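Local coordinates for protein tryptophan decarboxylase 1 (Oryza sativa subsp. japonica, PDB 6KHO) that decarboxylates L-tryptophan to tryptamine and 5-hydroxy-L-tryptophan to serotonin as a homodimer that uses pyridoxal 5'-phosphate, at residues 137-142 with 168-173; 144-149 with 338-343; 179-184 with 351-356; 344-349 with 374-379; 362-365 with 369-372. All coordinates share one frame; numbering follows the deposited sequence.

Contact 1 (137-142 with 168-173); sequences EMEVLA and GGVILG
The carboxylate of Glu139 is gripped at both oxygens. OE2 of Glu139 accepts the backbone N-H of Ile171, with N to OE2 2.9 Å, and the bond is fairly straight at 162°. The N-H does not lie in the plane of the carboxylate; it meets OE2 from above, 39° out of that plane. OE1 forms a salt bridge with Arg382 outside the two segments, which probably balances the buried charge. The Glu139 chain reaches the strand because CG stands anti to the backbone N (chi1 -180°) and the rest stays extended. The glutamate belongs to helix 133-149, and Ile171 to strand 168-172, an outermost strand of the mixed seven-stranded sheet in the type I fold of PLP enzymes. Helix 133-149 packs on one face of this sheet. The strand also pairs with 339-343 through backbone bonds of Gly168, Val170 and Leu172. The Ile171 side chain runs across the stem of Glu139 at a slant. CD1 of Ile171 lies 3.6 Å from CG of Glu139, and CB of Ile171 is 3.5 Å from OE2 of Glu139. Val170 starts out away from the helix, yet its CG2 comes within 3.8 Å of Glu139 OE2.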
# COMPACT_ATOMS: atom_id res chain seq x y z
N GLU A 137 -0.04 -12.18 13.89
CA GLU A 137 0.76 -13.35 14.19
C GLU A 137 1.05 -14.18 12.95
O GLU A 137 2.12 -14.78 12.85
CB GLU A 137 0.06 -14.20 15.26
CG GLU A 137 -0.08 -13.42 16.58
CD GLU A 137 -0.03 -14.29 17.84
OE1 GLU A 137 0.27 -15.50 17.75
OE2 GLU A 137 -0.30 -13.74 18.92
N MET A 138 0.12 -14.24 11.99
CA MET A 138 0.43 -14.95 10.75
C MET A 138 1.43 -14.19 9.91
O MET A 138 2.25 -14.80 9.21
CB MET A 138 -0.84 -15.21 9.94
CG MET A 138 -0.54 -15.93 8.62
SD MET A 138 -1.89 -17.00 8.07
CE MET A 138 -1.51 -18.50 9.02
N GLU A 139 1.35 -12.86 9.90
CA GLU A 139 2.38 -12.10 9.20
C GLU A 139 3.75 -12.39 9.78
O GLU A 139 4.73 -12.60 9.05
CB GLU A 139 2.07 -10.61 9.26
CG GLU A 139 3.10 -9.76 8.54
CD GLU A 139 2.55 -8.40 8.13
OE1 GLU A 139 1.31 -8.28 7.92
OE2 GLU A 139 3.36 -7.44 8.06
N VAL A 140 3.86 -12.40 11.11
CA VAL A 140 5.14 -12.72 11.75
C VAL A 140 5.58 -14.13 11.38
O VAL A 140 6.75 -14.38 11.08
CB VAL A 140 5.03 -12.53 13.27
CG1 VAL A 140 6.27 -13.10 13.95
CG2 VAL A 140 4.87 -11.03 13.60
N LEU A 141 4.65 -15.09 11.38
CA LEU A 141 5.01 -16.47 11.07
C LEU A 141 5.46 -16.60 9.61
O LEU A 141 6.46 -17.28 9.33
CB LEU A 141 3.83 -17.40 11.36
CG LEU A 141 3.99 -18.89 11.05
CD1 LEU A 141 4.97 -19.51 12.02
CD2 LEU A 141 2.66 -19.59 11.17
N ALA A 142 4.74 -15.97 8.68
CA ALA A 142 5.14 -16.04 7.27
C ALA A 142 6.52 -15.41 7.07
O ALA A 142 7.34 -15.95 6.32
CB ALA A 142 4.10 -15.33 6.38
N GLY A 168 13.49 -8.39 13.37
CA GLY A 168 12.12 -8.66 13.01
C GLY A 168 11.84 -8.12 11.62
O GLY A 168 12.73 -7.60 10.95
N GLY A 169 10.58 -8.26 11.21
CA GLY A 169 10.23 -7.94 9.84
C GLY A 169 8.84 -7.34 9.74
O GLY A 169 8.09 -7.29 10.72
N VAL A 170 8.52 -6.88 8.53
CA VAL A 170 7.19 -6.37 8.23
C VAL A 170 6.94 -6.58 6.74
O VAL A 170 7.85 -6.44 5.92
CB VAL A 170 7.05 -4.88 8.62
CG1 VAL A 170 8.06 -4.00 7.87
CG2 VAL A 170 5.60 -4.39 8.38
N ILE A 171 5.70 -6.91 6.40
CA ILE A 171 5.29 -6.96 5.00
C ILE A 171 4.76 -5.58 4.63
O ILE A 171 3.84 -5.06 5.27
CB ILE A 171 4.22 -8.03 4.76
CG1 ILE A 171 4.78 -9.42 5.09
CG2 ILE A 171 3.73 -7.96 3.32
CD1 ILE A 171 3.67 -10.53 5.07
N LEU A 172 5.36 -4.98 3.61
CA LEU A 172 4.96 -3.69 3.07
C LEU A 172 4.47 -3.88 1.64
O LEU A 172 4.60 -4.96 1.06
CB LEU A 172 6.14 -2.69 3.11
CG LEU A 172 6.77 -2.49 4.49
CD1 LEU A 172 8.08 -1.69 4.43
CD2 LEU A 172 5.78 -1.82 5.43
N GLY A 173 3.91 -2.81 1.07
CA GLY A 173 3.45 -2.88 -0.31
C GLY A 173 4.59 -2.88 -1.32
O GLY A 173 4.54 -3.59 -2.33

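Contact 2 (144-149 with 338-343); sequences DWLAQM and CTCLYV
Tyr342 pushes its phenol end against the helix turn of Leu146 and Ala147. The OH of Tyr342 lies 3.4 Å from CB of Leu146, and that leucine's CD2 is 3.5 Å from the same oxygen. The two side chains pass each other at a slant. Ala147 CB meets the ring obliquely, with CE2 of Tyr342 3.8 Å away. The hydroxyl makes its hydrogen bond to O of Leu143, just before the segment. That bond ties the ring to the helix and satisfies a buried oxygen. Beside it, Leu146 holds CG anti to its backbone N (chi1 176°), which sends CD2 over to Cys340. CD2 of Leu146 is 3.8 Å from SG of Cys340, an apolar contact. Cys340 and Tyr342 are two apart on the strand, so both point to the same face. The axes of helix 144-149 and strand 339-343 are 10.4 Å apart and run at 79° to each other. On the far side of the helix, Trp145 NE1 and Gln148 NE2 bond to Arg67 O and Ala68 O of the second subunit. The arrangement is a helix laid across the mixed sheet, part of the alpha/beta layering of the large domain in type I PLP-dependent decarboxylases.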
# COMPACT_ATOMS: atom_id res chain seq x y z
N ASP A 144 8.92 -15.25 9.26
CA ASP A 144 9.88 -16.18 9.84
C ASP A 144 10.13 -17.37 8.92
O ASP A 144 11.28 -17.78 8.73
CB ASP A 144 9.38 -16.65 11.20
CG ASP A 144 10.47 -17.26 12.04
OD1 ASP A 144 10.70 -18.48 11.92
OD2 ASP A 144 11.12 -16.50 12.78
N TRP A 145 9.06 -17.96 8.37
CA TRP A 145 9.23 -19.07 7.43
C TRP A 145 10.08 -18.65 6.24
O TRP A 145 10.97 -19.40 5.82
CB TRP A 145 7.87 -19.56 6.93
CG TRP A 145 7.07 -20.43 7.84
CD1 TRP A 145 7.26 -20.63 9.19
CD2 TRP A 145 5.93 -21.21 7.47
NE1 TRP A 145 6.29 -21.50 9.66
CE2 TRP A 145 5.47 -21.87 8.63
CE3 TRP A 145 5.26 -21.42 6.26
CZ2 TRP A 145 4.36 -22.72 8.61
CZ3 TRP A 145 4.17 -22.27 6.24
CH2 TRP A 145 3.73 -22.91 7.41
N LEU A 146 9.78 -17.49 5.65
CA LEU A 146 10.57 -17.02 4.50
C LEU A 146 12.02 -16.77 4.89
O LEU A 146 12.95 -17.08 4.12
CB LEU A 146 9.94 -15.75 3.92
CG LEU A 146 10.71 -15.08 2.77
CD1 LEU A 146 10.87 -16.05 1.58
CD2 LEU A 146 9.98 -13.81 2.34
N ALA A 147 12.25 -16.19 6.07
CA ALA A 147 13.61 -15.99 6.54
C ALA A 147 14.35 -17.33 6.67
O ALA A 147 15.55 -17.41 6.40
CB ALA A 147 13.61 -15.24 7.88
N GLN A 148 13.63 -18.39 7.06
CA GLN A 148 14.25 -19.71 7.12
C GLN A 148 14.60 -20.22 5.73
O GLN A 148 15.69 -20.75 5.51
CB GLN A 148 13.34 -20.72 7.82
CG GLN A 148 13.13 -20.46 9.30
CD GLN A 148 12.16 -21.45 9.92
OE1 GLN A 148 12.28 -22.66 9.74
NE2 GLN A 148 11.16 -20.93 10.64
N MET A 149 13.68 -20.08 4.77
CA MET A 149 13.98 -20.47 3.39
C MET A 149 15.20 -19.72 2.85
O MET A 149 16.05 -20.31 2.17
CB MET A 149 12.77 -20.22 2.48
CG MET A 149 11.51 -20.99 2.86
SD MET A 149 10.38 -21.21 1.47
CE MET A 149 10.06 -19.51 0.97
N CYS A 338 3.31 -7.40 -2.21
CA CYS A 338 3.95 -8.17 -1.15
C CYS A 338 5.46 -7.95 -1.16
O CYS A 338 6.18 -8.60 -1.93
CB CYS A 338 3.64 -9.66 -1.32
SG CYS A 338 4.26 -10.68 0.08
N THR A 339 5.96 -7.03 -0.33
CA THR A 339 7.40 -6.82 -0.16
C THR A 339 7.73 -7.07 1.30
O THR A 339 7.05 -6.55 2.19
CB THR A 339 7.82 -5.40 -0.55
OG1 THR A 339 7.46 -5.16 -1.91
CG2 THR A 339 9.34 -5.21 -0.39
N CYS A 340 8.77 -7.86 1.55
CA CYS A 340 9.17 -8.23 2.90
C CYS A 340 10.42 -7.45 3.29
O CYS A 340 11.41 -7.49 2.57
CB CYS A 340 9.42 -9.74 2.99
SG CYS A 340 7.89 -10.67 2.65
N LEU A 341 10.36 -6.76 4.43
CA LEU A 341 11.49 -6.03 4.97
C LEU A 341 11.94 -6.68 6.27
O LEU A 341 11.11 -6.92 7.15
CB LEU A 341 11.12 -4.56 5.24
CG LEU A 341 12.09 -3.79 6.14
CD1 LEU A 341 13.45 -3.62 5.42
CD2 LEU A 341 11.50 -2.45 6.52
N TYR A 342 13.24 -6.94 6.40
CA TYR A 342 13.83 -7.50 7.61
C TYR A 342 14.86 -6.52 8.16
O TYR A 342 15.62 -5.93 7.38
CB TYR A 342 14.52 -8.85 7.34
CG TYR A 342 13.57 -9.94 6.89
CD1 TYR A 342 13.29 -10.12 5.54
CD2 TYR A 342 12.96 -10.78 7.81
CE1 TYR A 342 12.42 -11.12 5.11
CE2 TYR A 342 12.09 -11.80 7.40
CZ TYR A 342 11.83 -11.96 6.05
OH TYR A 342 10.96 -12.95 5.63
N VAL A 343 14.88 -6.34 9.48
CA VAL A 343 15.83 -5.44 10.12
C VAL A 343 16.47 -6.15 11.31
O VAL A 343 15.84 -7.00 11.95
CB VAL A 343 15.17 -4.11 10.57
CG1 VAL A 343 14.51 -3.39 9.37
CG2 VAL A 343 14.14 -4.35 11.66

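Contact 3 (179-184 with 351-356); sequences MLVTLV and GSLETN
Val181 is the first residue of helix segment 179-184 to touch 351-356. It meets the tip of Leu353. CB of Val181 is 3.9 Å from CD1 of Leu353, and CG1 of Val181 is 4.1 Å from the same methyl. The two side chains cross at about a right angle, so one leucine methyl rests against the valine stem and one of its branches. Leu353 keeps CG anti to its carbonyl carbon (chi1 -61°) and is extended beyond it, which carries CD1 across to the helix. Next, Thr182 begins on the side away from the contact. Its side chain touches Trp294 and His296 of the sheet, and OG1 is hydrogen-bonded to Tyr265 OH. Helix 175-194 follows strand 168-172 in the PLP-binding domain, and its first residues, Thr175 and Ser176, bind the cofactor. The side chain of Val181 lies further along, about 12 Å from the bound PLP. The contact joins this helix to the last turn of helix 346-353, which ends at Leu353; Glu354 has already left helical geometry. One turn after Val181, Val184 points at Ser352. CG1 of Val184 stands anti to the backbone N (chi1 163°) and comes 3.8 Å from CB of Ser352. The same methyl is 4.1 Å from OG of Ser352. That hydroxyl has its polar partner elsewhere, in a hydrogen bond with OD2 of Asp188 further along the first helix. The dimer partner closes over the same patch: Leu223 of the second subunit packs on both Val184 and Leu353, and Lys219 of the second subunit bonds to Leu353 O.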
# COMPACT_ATOMS: atom_id res chain seq x y z
N MET A 179 12.53 1.18 1.57
CA MET A 179 13.63 2.12 1.52
C MET A 179 13.33 3.35 2.35
O MET A 179 14.20 3.84 3.09
CB MET A 179 13.91 2.52 0.07
CG MET A 179 14.63 1.46 -0.71
SD MET A 179 14.58 1.81 -2.48
CE MET A 179 15.62 0.49 -3.10
N LEU A 180 12.11 3.86 2.25
CA LEU A 180 11.77 5.12 2.93
C LEU A 180 11.86 4.97 4.45
O LEU A 180 12.41 5.84 5.14
CB LEU A 180 10.37 5.57 2.52
CG LEU A 180 9.77 6.77 3.28
CD1 LEU A 180 10.69 8.00 3.19
CD2 LEU A 180 8.41 7.12 2.72
N VAL A 181 11.32 3.88 4.99
CA VAL A 181 11.29 3.79 6.45
C VAL A 181 12.70 3.54 6.99
O VAL A 181 13.04 4.04 8.07
CB VAL A 181 10.27 2.73 6.92
CG1 VAL A 181 8.85 3.07 6.43
CG2 VAL A 181 10.66 1.30 6.50
N THR A 182 13.54 2.79 6.28
CA THR A 182 14.91 2.61 6.78
C THR A 182 15.74 3.87 6.58
O THR A 182 16.62 4.15 7.41
CB THR A 182 15.60 1.41 6.11
OG1 THR A 182 15.61 1.56 4.68
CG2 THR A 182 14.91 0.11 6.51
N LEU A 183 15.50 4.62 5.50
CA LEU A 183 16.16 5.92 5.36
C LEU A 183 15.78 6.86 6.49
O LEU A 183 16.61 7.63 6.97
CB LEU A 183 15.80 6.56 4.02
CG LEU A 183 16.57 6.10 2.79
CD1 LEU A 183 15.74 6.40 1.54
CD2 LEU A 183 17.91 6.82 2.75
N VAL A 184 14.51 6.82 6.91
CA VAL A 184 14.08 7.70 7.99
C VAL A 184 14.74 7.30 9.30
O VAL A 184 15.20 8.16 10.06
CB VAL A 184 12.54 7.71 8.09
CG1 VAL A 184 12.11 8.26 9.45
CG2 VAL A 184 11.95 8.56 6.97
N GLY A 351 11.24 3.49 16.73
CA GLY A 351 11.58 4.77 17.34
C GLY A 351 11.16 5.96 16.50
O GLY A 351 10.71 6.99 17.02
N SER A 352 11.29 5.84 15.18
CA SER A 352 10.86 6.89 14.26
C SER A 352 9.39 6.78 13.85
O SER A 352 8.76 7.80 13.53
CB SER A 352 11.72 6.87 12.99
OG SER A 352 13.07 7.15 13.29
N LEU A 353 8.82 5.57 13.83
CA LEU A 353 7.53 5.34 13.18
C LEU A 353 6.36 5.17 14.14
O LEU A 353 5.21 5.21 13.69
CB LEU A 353 7.62 4.09 12.28
CG LEU A 353 8.64 4.13 11.14
CD1 LEU A 353 8.75 2.77 10.47
CD2 LEU A 353 8.23 5.20 10.15
N GLU A 354 6.62 4.97 15.43
CA GLU A 354 5.54 4.64 16.35
C GLU A 354 4.69 5.86 16.66
O GLU A 354 5.15 7.01 16.60
CB GLU A 354 6.09 4.04 17.64
CG GLU A 354 6.85 5.04 18.52
CD GLU A 354 7.68 4.37 19.61
OE1 GLU A 354 7.39 3.20 19.95
OE2 GLU A 354 8.63 5.01 20.12
N THR A 355 3.41 5.61 16.96
CA THR A 355 2.46 6.57 17.50
C THR A 355 1.70 5.88 18.62
O THR A 355 1.70 4.65 18.72
CB THR A 355 1.46 7.07 16.44
OG1 THR A 355 0.77 5.95 15.86
CG2 THR A 355 2.18 7.86 15.36
N ASN A 356 1.05 6.66 19.47
CA ASN A 356 0.30 6.09 20.59
C ASN A 356 -1.01 6.85 20.78
O ASN A 356 -1.29 7.38 21.86
CB ASN A 356 1.15 6.10 21.87
CG ASN A 356 0.61 5.13 22.93
OD1 ASN A 356 -0.07 4.14 22.63
ND2 ASN A 356 0.90 5.43 24.20

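Contact 4 (344-349 with 374-379); sequences RDTHRL and KDMQVG
Met376 carries the close part of this contact, where it meets Leu349 and Thr346. Its side chain folds back on itself beyond CG, with chi2 -86° and chi3 -71°. This brings the sulfur and the terminal methyl toward helix 346-353. CE of Met376 is 4.2 Å from CD2 of Leu349, an apolar contact. SD of Met376 is also 4.2 Å from CB of Thr346. Leu349 points at the loop and is buried; it also touches Leu341 and Val343 of strand 339-343 and Ala185 of helix 175-194. Met376 in turn touches Val170 of strand 168-172. The methionine therefore fills the seam between the edge of the mixed sheet and the helix that follows strand 339-343. The loop 374-379 leads into the cofactor site of this type I PLP fold: Gly379 touches PLP, and Val380 and Gly381 come next. Within it, NE2 of Gln377 donates to O of Gly379 at 2.9 Å, from above the carbonyl plane, and also to Gly381 O. These bonds probably help hold the turn that carries the cofactor-binding residues. Asp375 holds its carboxylate clear of the helix, in a salt bridge within the loop where NZ of the buried Lys374 is 2.9 Å from OD1 of Asp375. Lys374 NZ also bonds to Thr355 O. The solvent side of the contact is looser. His347 and Arg348 are exposed, and His347 points away from the loop. Asp345 caps the start of the helix through a weak bond from His347 N to its OD1, 3.1 Å long.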
# COMPACT_ATOMS: atom_id res chain seq x y z
N ARG A 344 17.72 -5.79 11.61
CA ARG A 344 18.37 -6.40 12.76
C ARG A 344 17.95 -5.77 14.09
O ARG A 344 18.09 -6.42 15.13
CB ARG A 344 19.89 -6.34 12.60
CG ARG A 344 20.40 -7.56 11.81
CD ARG A 344 21.86 -7.44 11.48
NE ARG A 344 22.66 -7.19 12.66
CZ ARG A 344 23.80 -6.51 12.66
NH1 ARG A 344 24.27 -6.00 11.52
NH2 ARG A 344 24.47 -6.33 13.79
N ASP A 345 17.40 -4.55 14.07
CA ASP A 345 16.95 -3.90 15.30
C ASP A 345 15.64 -3.16 15.04
O ASP A 345 15.65 -2.01 14.60
CB ASP A 345 18.02 -2.94 15.83
CG ASP A 345 17.73 -2.47 17.24
OD1 ASP A 345 16.61 -2.74 17.73
OD2 ASP A 345 18.61 -1.84 17.86
N THR A 346 14.51 -3.80 15.37
CA THR A 346 13.23 -3.16 15.11
C THR A 346 13.09 -1.85 15.89
O THR A 346 12.44 -0.92 15.41
CB THR A 346 12.09 -4.11 15.42
OG1 THR A 346 12.01 -4.31 16.84
CG2 THR A 346 12.34 -5.44 14.74
N HIS A 347 13.73 -1.76 17.05
CA HIS A 347 13.66 -0.53 17.85
C HIS A 347 14.14 0.69 17.06
O HIS A 347 13.63 1.80 17.28
CB HIS A 347 14.48 -0.73 19.13
CG HIS A 347 14.37 0.40 20.12
ND1 HIS A 347 13.16 0.85 20.60
CD2 HIS A 347 15.33 1.14 20.73
CE1 HIS A 347 13.37 1.83 21.46
NE2 HIS A 347 14.68 2.02 21.56
N ARG A 348 15.09 0.51 16.14
CA ARG A 348 15.54 1.63 15.31
C ARG A 348 14.42 2.14 14.40
O ARG A 348 14.35 3.34 14.11
CB ARG A 348 16.75 1.20 14.45
CG ARG A 348 18.02 0.79 15.21
CD ARG A 348 19.00 1.96 15.41
NE ARG A 348 20.30 1.52 15.94
CZ ARG A 348 21.14 2.30 16.63
NH1 ARG A 348 22.30 1.81 17.08
NH2 ARG A 348 20.82 3.56 16.89
N LEU A 349 13.53 1.25 13.94
CA LEU A 349 12.42 1.67 13.09
C LEU A 349 11.25 2.19 13.91
O LEU A 349 10.71 3.27 13.64
CB LEU A 349 11.95 0.53 12.20
CG LEU A 349 12.32 0.56 10.73
CD1 LEU A 349 13.81 0.76 10.56
CD2 LEU A 349 11.88 -0.75 10.10
N LYS A 374 1.47 -1.08 12.61
CA LYS A 374 1.45 0.34 12.27
C LYS A 374 2.76 1.04 12.65
O LYS A 374 3.10 2.06 12.04
CB LYS A 374 0.29 1.04 12.96
CG LYS A 374 0.40 1.08 14.48
CD LYS A 374 -0.73 1.94 15.05
CE LYS A 374 -0.58 2.13 16.55
NZ LYS A 374 0.54 3.08 16.83
N ASP A 375 3.50 0.50 13.61
CA ASP A 375 4.74 1.12 14.06
C ASP A 375 5.94 0.68 13.23
O ASP A 375 7.06 1.06 13.55
CB ASP A 375 4.98 0.79 15.55
CG ASP A 375 3.91 1.37 16.47
OD1 ASP A 375 3.23 2.35 16.12
OD2 ASP A 375 3.75 0.82 17.58
N MET A 376 5.72 -0.09 12.17
CA MET A 376 6.77 -0.54 11.27
C MET A 376 6.54 -0.09 9.83
O MET A 376 7.19 -0.61 8.91
CB MET A 376 6.91 -2.06 11.32
CG MET A 376 7.31 -2.60 12.68
SD MET A 376 9.09 -2.57 12.85
CE MET A 376 9.57 -3.87 11.71
N GLN A 377 5.63 0.85 9.60
CA GLN A 377 5.23 1.25 8.25
C GLN A 377 4.86 2.72 8.28
O GLN A 377 4.82 3.35 9.34
CB GLN A 377 4.03 0.42 7.75
CG GLN A 377 2.77 0.70 8.55
CD GLN A 377 1.55 -0.14 8.11
OE1 GLN A 377 1.70 -1.20 7.52
NE2 GLN A 377 0.36 0.36 8.41
N VAL A 378 4.52 3.26 7.10
CA VAL A 378 4.12 4.67 7.01
C VAL A 378 2.71 4.88 7.56
O VAL A 378 2.48 5.78 8.38
CB VAL A 378 4.23 5.15 5.55
CG1 VAL A 378 3.51 6.49 5.35
CG2 VAL A 378 5.72 5.26 5.17
N GLY A 379 1.74 4.06 7.14
CA GLY A 379 0.35 4.30 7.44
C GLY A 379 -0.13 3.63 8.73
O GLY A 379 0.65 3.06 9.50

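Contact 5 (362-365 with 369-372); sequences NHAS and EVTD
A short capped helix, 363-366, and the loop that returns past it make up this surface contact. Asn362 is the N-cap. OD1 of Asn362 accepts N-H of Ser365 at 2.9 Å, with an angle of 168°, and the donor sits above the carbonyl plane of the amide. The amide's ND2 gives a weak bond to OG of Ser365 and a hydrogen bond to Leu360 O. CG of Asp372 stands anti to its carbonyl carbon (chi1 -59°), which turns the carboxylate to Ser365. Ser365 OG faces OD2 of Asp372 and would donate to it. The 2.3 Å between OG of Ser365 and OD2 of Asp372 is implausibly short, so this bond is doubtful in detail. Water 1 donates to both OD1 of Asn362 (2.9 Å) and OD1 of Asp372 (3.0 Å), bridging the two side chains. Water 2 does the same for the backbone, donating to O of Ser365 and to O of Val370. Val370 adds the apolar part: its CG2 lies 3.5 Å from Ala364 O and 4.3 Å from Ala364 CB. Trp129 covers Ala364 and Val370. With the backbone N-H of Trp129 and water 1 both donating to OD1, the buried carboxylate of Asp372 is probably kept as the anion and fixed in its rotation.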
# COMPACT_ATOMS: atom_id res chain seq x y z
N ASN A 362 -4.55 -0.40 24.10
CA ASN A 362 -5.09 -1.68 24.53
C ASN A 362 -4.06 -2.38 25.41
O ASN A 362 -2.86 -2.08 25.36
CB ASN A 362 -5.47 -2.56 23.34
CG ASN A 362 -4.27 -2.92 22.48
OD1 ASN A 362 -3.64 -3.95 22.68
ND2 ASN A 362 -3.92 -2.03 21.56
N HIS A 363 -4.55 -3.34 26.19
CA HIS A 363 -3.69 -4.00 27.17
C HIS A 363 -2.52 -4.73 26.51
O HIS A 363 -1.40 -4.67 27.01
CB HIS A 363 -4.53 -4.95 28.04
CG HIS A 363 -5.61 -4.26 28.81
ND1 HIS A 363 -5.42 -3.03 29.42
CD2 HIS A 363 -6.89 -4.62 29.07
CE1 HIS A 363 -6.54 -2.67 30.02
NE2 HIS A 363 -7.45 -3.61 29.82
N ALA A 364 -2.76 -5.42 25.39
CA ALA A 364 -1.68 -6.16 24.73
C ALA A 364 -0.57 -5.22 24.26
O ALA A 364 0.62 -5.50 24.46
CB ALA A 364 -2.24 -6.97 23.57
N SER A 365 -0.94 -4.13 23.59
CA SER A 365 0.05 -3.14 23.18
C SER A 365 0.83 -2.59 24.38
O SER A 365 2.05 -2.41 24.31
CB SER A 365 -0.63 -1.99 22.42
OG SER A 365 -0.96 -2.35 21.09
N GLU A 369 4.43 -7.00 24.74
CA GLU A 369 4.66 -8.36 24.26
C GLU A 369 4.26 -8.57 22.80
O GLU A 369 4.49 -9.65 22.27
CB GLU A 369 3.93 -9.38 25.15
CG GLU A 369 4.43 -9.47 26.62
CD GLU A 369 5.89 -9.98 26.79
OE1 GLU A 369 6.55 -10.36 25.79
OE2 GLU A 369 6.37 -10.00 27.94
N VAL A 370 3.69 -7.56 22.15
CA VAL A 370 3.32 -7.63 20.74
C VAL A 370 3.95 -6.45 20.01
O VAL A 370 4.24 -5.41 20.60
CB VAL A 370 1.78 -7.64 20.52
CG1 VAL A 370 1.16 -8.83 21.20
CG2 VAL A 370 1.15 -6.32 21.06
N THR A 371 4.19 -6.63 18.71
CA THR A 371 4.56 -5.50 17.85
C THR A 371 3.33 -5.11 17.03
O THR A 371 2.79 -5.94 16.30
CB THR A 371 5.74 -5.83 16.94
OG1 THR A 371 6.90 -6.10 17.73
CG2 THR A 371 6.08 -4.62 16.05
N ASP A 372 2.86 -3.88 17.21
CA ASP A 372 1.79 -3.35 16.38
C ASP A 372 2.40 -2.87 15.08
O ASP A 372 3.30 -2.02 15.10
CB ASP A 372 1.04 -2.23 17.11
CG ASP A 372 0.45 -2.70 18.43
OD1 ASP A 372 -0.25 -3.73 18.42
OD2 ASP A 372 0.69 -2.04 19.46
O HOH W 1 -2.34 -4.87 20.28
O HOH W 2 3.54 -4.26 22.78

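In the fold
All five contacts lie in the pyridoxal-dependent decarboxylase domain. Contacts 1 and 2 have centres about 7 Å apart, share helix 133-149 and use neighbouring strands of the mixed sheet, 168-172 and 339-343. The centres of contacts 3 and 4 are closer still, about 5 Å apart, and the two share helix 346-353. Contact 4 also touches both sheet strands, so it links the two pairs. Along the chain, contact 1 alternates with contact 2, and contact 3 with contact 4. Contact 5 is nested inside the loop closed by contact 4 and lies furthest out, its centre about 31 Å from the chain centre. Each contact borders the second subunit, consistent with a cofactor site built close to the dimer interface.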